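Long-range contact in putative modification methylase (Thermus thermophilus, PDB 2ZIG), which probably methylates cytosine at N4 in DNA, using S-adenosyl-L-methionine as the methyl donor: residues D28-L33 with L76-R81. Residues are numbered along the deposited sequence; the frame is centred on the assembly and turned at random.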
ATOM      1  N   ASP B  28       0.867  27.706  -9.406  1.00 39.34           N
ATOM      2  CA  ASP B  28       0.431  26.887  -8.292  1.00 38.71           C
ATOM      3  C   ASP B  28      -0.640  25.912  -8.756  1.00 39.21           C
ATOM      4  O   ASP B  28      -1.692  26.319  -9.247  1.00 38.25           O
ATOM      5  CB  ASP B  28      -0.108  27.775  -7.176  1.00 38.55           C
ATOM      6  CG  ASP B  28      -0.670  26.980  -6.028  1.00 37.63           C
ATOM      7  OD1 ASP B  28      -1.888  26.704  -6.029  1.00 39.26           O
ATOM      8  OD2 ASP B  28       0.115  26.620  -5.134  1.00 39.84           O
ATOM      9  N   ALA B  29      -0.354  24.621  -8.587  1.00 39.82           N
ATOM     10  CA  ALA B  29      -1.243  23.535  -8.995  1.00 38.86           C
ATOM     11  C   ALA B  29      -2.730  23.755  -8.708  1.00 39.66           C
ATOM     12  O   ALA B  29      -3.565  23.650  -9.608  1.00 37.99           O
ATOM     13  CB  ALA B  29      -0.780  22.235  -8.353  1.00 36.31           C
ATOM     14  N   ARG B  30      -3.061  24.055  -7.456  1.00 41.31           N
ATOM     15  CA  ARG B  30      -4.454  24.264  -7.065  1.00 42.24           C
ATOM     16  C   ARG B  30      -5.087  25.423  -7.827  1.00 42.59           C
ATOM     17  O   ARG B  30      -6.142  25.275  -8.456  1.00 41.20           O
ATOM     18  CB  ARG B  30      -4.536  24.546  -5.568  1.00 44.67           C
ATOM     19  CG  ARG B  30      -5.867  24.184  -4.923  1.00 48.79           C
ATOM     20  CD  ARG B  30      -7.053  24.911  -5.539  1.00 53.76           C
ATOM     21  NE  ARG B  30      -6.874  26.362  -5.592  1.00 55.93           N
ATOM     22  CZ  ARG B  30      -6.467  27.108  -4.571  1.00 56.13           C
ATOM     23  NH1 ARG B  30      -6.185  26.545  -3.402  1.00 56.80           N
ATOM     24  NH2 ARG B  30      -6.344  28.421  -4.720  1.00 56.68           N
ATOM     25  N   GLU B  31      -4.433  26.576  -7.763  1.00 42.03           N
ATOM     26  CA  GLU B  31      -4.922  27.775  -8.430  1.00 42.90           C
ATOM     27  C   GLU B  31      -5.135  27.580  -9.930  1.00 41.51           C
ATOM     28  O   GLU B  31      -6.186  27.927 -10.459  1.00 39.72           O
ATOM     29  CB  GLU B  31      -3.949  28.928  -8.193  1.00 45.75           C
ATOM     30  CG  GLU B  31      -3.674  29.187  -6.721  1.00 51.05           C
ATOM     31  CD  GLU B  31      -2.798  30.406  -6.493  1.00 54.36           C
ATOM     32  OE1 GLU B  31      -2.398  30.648  -5.330  1.00 55.23           O
ATOM     33  OE2 GLU B  31      -2.515  31.120  -7.480  1.00 54.46           O
ATOM     34  N   VAL B  32      -4.136  27.024 -10.609  1.00 40.64           N
ATOM     35  CA  VAL B  32      -4.232  26.802 -12.047  1.00 38.10           C
ATOM     36  C   VAL B  32      -5.329  25.804 -12.389  1.00 38.42           C
ATOM     37  O   VAL B  32      -6.157  26.055 -13.263  1.00 35.80           O
ATOM     38  CB  VAL B  32      -2.890  26.305 -12.623  1.00 39.27           C
ATOM     39  CG1 VAL B  32      -3.031  26.003 -14.109  1.00 37.65           C
ATOM     40  CG2 VAL B  32      -1.815  27.363 -12.402  1.00 36.70           C
ATOM     41  N   LEU B  33      -5.348  24.671 -11.694  1.00 38.57           N
ATOM     42  CA  LEU B  33      -6.366  23.665 -11.958  1.00 37.99           C
ATOM     43  C   LEU B  33      -7.761  24.242 -11.754  1.00 38.64           C
ATOM     44  O   LEU B  33      -8.670  23.988 -12.546  1.00 38.84           O
ATOM     45  CB  LEU B  33      -6.177  22.448 -11.046  1.00 37.47           C
ATOM     46  CG  LEU B  33      -4.883  21.642 -11.200  1.00 34.86           C
ATOM     47  CD1 LEU B  33      -4.946  20.428 -10.301  1.00 33.93           C
ATOM     48  CD2 LEU B  33      -4.690  21.225 -12.644  1.00 35.32           C
ATOM     49  N   LEU B  76      -1.761  18.523  -0.702  1.00 34.60           N
ATOM     50  CA  LEU B  76      -2.069  17.583  -1.766  1.00 33.79           C
ATOM     51  C   LEU B  76      -3.577  17.440  -1.937  1.00 34.02           C
ATOM     52  O   LEU B  76      -4.076  17.379  -3.058  1.00 33.69           O
ATOM     53  CB  LEU B  76      -1.472  16.204  -1.458  1.00 32.78           C
ATOM     54  CG  LEU B  76       0.035  16.075  -1.223  1.00 32.63           C
ATOM     55  CD1 LEU B  76       0.359  14.605  -0.994  1.00 32.36           C
ATOM     56  CD2 LEU B  76       0.820  16.605  -2.416  1.00 30.93           C
ATOM     57  N   ASP B  77      -4.302  17.382  -0.823  1.00 33.79           N
ATOM     58  CA  ASP B  77      -5.752  17.237  -0.878  1.00 35.49           C
ATOM     59  C   ASP B  77      -6.452  18.334  -1.685  1.00 35.90           C
ATOM     60  O   ASP B  77      -7.437  18.072  -2.380  1.00 35.91           O
ATOM     61  CB  ASP B  77      -6.332  17.180   0.538  1.00 36.39           C
ATOM     62  CG  ASP B  77      -6.252  15.791   1.146  1.00 38.61           C
ATOM     63  OD1 ASP B  77      -5.562  14.923   0.566  1.00 37.17           O
ATOM     64  OD2 ASP B  77      -6.877  15.562   2.203  1.00 36.55           O
ATOM     65  N   ARG B  78      -5.949  19.560  -1.601  1.00 35.25           N
ATOM     66  CA  ARG B  78      -6.557  20.652  -2.347  1.00 35.75           C
ATOM     67  C   ARG B  78      -6.351  20.444  -3.845  1.00 35.58           C
ATOM     68  O   ARG B  78      -7.135  20.926  -4.671  1.00 34.67           O
ATOM     69  CB  ARG B  78      -5.963  21.987  -1.911  1.00 37.07           C
ATOM     70  CG  ARG B  78      -6.438  22.455  -0.541  1.00 41.98           C
ATOM     71  CD  ARG B  78      -5.899  23.847  -0.244  1.00 45.35           C
ATOM     72  NE  ARG B  78      -4.441  23.869  -0.322  1.00 48.04           N
ATOM     73  CZ  ARG B  78      -3.698  24.969  -0.245  1.00 50.76           C
ATOM     74  NH1 ARG B  78      -4.276  26.153  -0.086  1.00 50.09           N
ATOM     75  NH2 ARG B  78      -2.375  24.881  -0.333  1.00 50.71           N
ATOM     76  N   VAL B  79      -5.287  19.722  -4.187  1.00 33.65           N
ATOM     77  CA  VAL B  79      -4.992  19.417  -5.581  1.00 33.38           C
ATOM     78  C   VAL B  79      -5.890  18.265  -6.036  1.00 32.72           C
ATOM     79  O   VAL B  79      -6.491  18.321  -7.110  1.00 33.58           O
ATOM     80  CB  VAL B  79      -3.518  19.007  -5.756  1.00 34.08           C
ATOM     81  CG1 VAL B  79      -3.254  18.597  -7.199  1.00 35.40           C
ATOM     82  CG2 VAL B  79      -2.614  20.161  -5.350  1.00 33.40           C
ATOM     83  N   TRP B  80      -5.990  17.228  -5.209  1.00 31.92           N
ATOM     84  CA  TRP B  80      -6.821  16.069  -5.536  1.00 32.08           C
ATOM     85  C   TRP B  80      -8.279  16.521  -5.715  1.00 33.28           C
ATOM     86  O   TRP B  80      -9.020  15.952  -6.527  1.00 34.19           O
ATOM     87  CB  TRP B  80      -6.739  15.002  -4.424  1.00 29.61           C
ATOM     88  CG  TRP B  80      -5.341  14.557  -4.015  1.00 27.68           C
ATOM     89  CD1 TRP B  80      -4.946  14.190  -2.759  1.00 26.98           C
ATOM     90  CD2 TRP B  80      -4.177  14.421  -4.853  1.00 26.41           C
ATOM     91  NE1 TRP B  80      -3.617  13.843  -2.760  1.00 27.05           N
ATOM     92  CE2 TRP B  80      -3.121  13.973  -4.029  1.00 26.42           C
ATOM     93  CE3 TRP B  80      -3.925  14.636  -6.216  1.00 26.57           C
ATOM     94  CZ2 TRP B  80      -1.828  13.736  -4.525  1.00 27.74           C
ATOM     95  CZ3 TRP B  80      -2.643  14.401  -6.708  1.00 25.05           C
ATOM     96  CH2 TRP B  80      -1.610  13.955  -5.861  1.00 27.06           C
ATOM     97  N   ARG B  81      -8.690  17.540  -4.958  1.00 35.91           N
ATOM     98  CA  ARG B  81     -10.062  18.065  -5.055  1.00 36.48           C
ATOM     99  C   ARG B  81     -10.336  18.612  -6.444  1.00 35.05           C
ATOM    100  O   ARG B  81     -11.372  18.327  -7.032  1.00 36.19           O
ATOM    101  CB  ARG B  81     -10.315  19.180  -4.041  1.00 38.64           C
ATOM    102  CG  ARG B  81     -10.679  18.702  -2.656  1.00 44.28           C
ATOM    103  CD  ARG B  81     -11.438  19.779  -1.888  1.00 46.75           C
ATOM    104  NE  ARG B  81     -11.706  19.361  -0.514  1.00 50.13           N
ATOM    105  CZ  ARG B  81     -10.765  19.175   0.406  1.00 51.14           C
ATOM    106  NH1 ARG B  81      -9.487  19.376   0.101  1.00 51.05           N
ATOM    107  NH2 ARG B  81     -11.099  18.771   1.626  1.00 51.97           N
TER
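Val79 touches both Ala29 and Leu33 with its two methyls, and this small apolar seam joins two neighbouring helices, 29-34 and 66-86, of the Rossmann-like fold shared by S-adenosylmethionine-dependent methyltransferases. The short segments run almost parallel, their axes 16° apart and 8.9 Å at closest approach. Val79 divides its branches between the two partners: CG1, anti to the backbone N (chi1 176°), lies 4.0 Å from Leu33 CD1, while CG2 meets the methyl of Ala29, 4.1 Å from its CB. Phe243, in the loop after strand 238-241, touches both Ala29 and Val79, and Leu33 also touches Leu86, farther along helix 66-86.

Toward the solvent side the contact passes to two arginines. Arg30 lays the aliphatic root of its side chain over the backbone of the other helix, CG sitting 3.5 Å from Arg78 O and 3.7 Å from Arg78 CB. Its chain then bends at both chi2 and chi3, which carries the guanidinium round to that of Arg78. The two planes stand 77° apart, with Arg78 NH1 at the edge of the Arg30 group, near its plane. Arg30 NH1 comes within 3.8 Å of Arg78 NH1; charges this near would be expected to repel somewhat. Acidic groups close by probably ease this: Glu82 touches Arg30, and Asp28 OD2 lies 5.7 Å from Arg78 NH2, near but not in contact.

The start of the shorter helix is also part of the cofactor site: S-adenosylmethionine is bound at Asp28 and Ala29, although this chain holds none. Asp28 is the N-cap. Its carboxylate caps the helix start through OD1, taking the amide of Glu31 on the anti lone pair, a nearly straight bond of 3.1 Å from Glu31 N to Asp28 OD1.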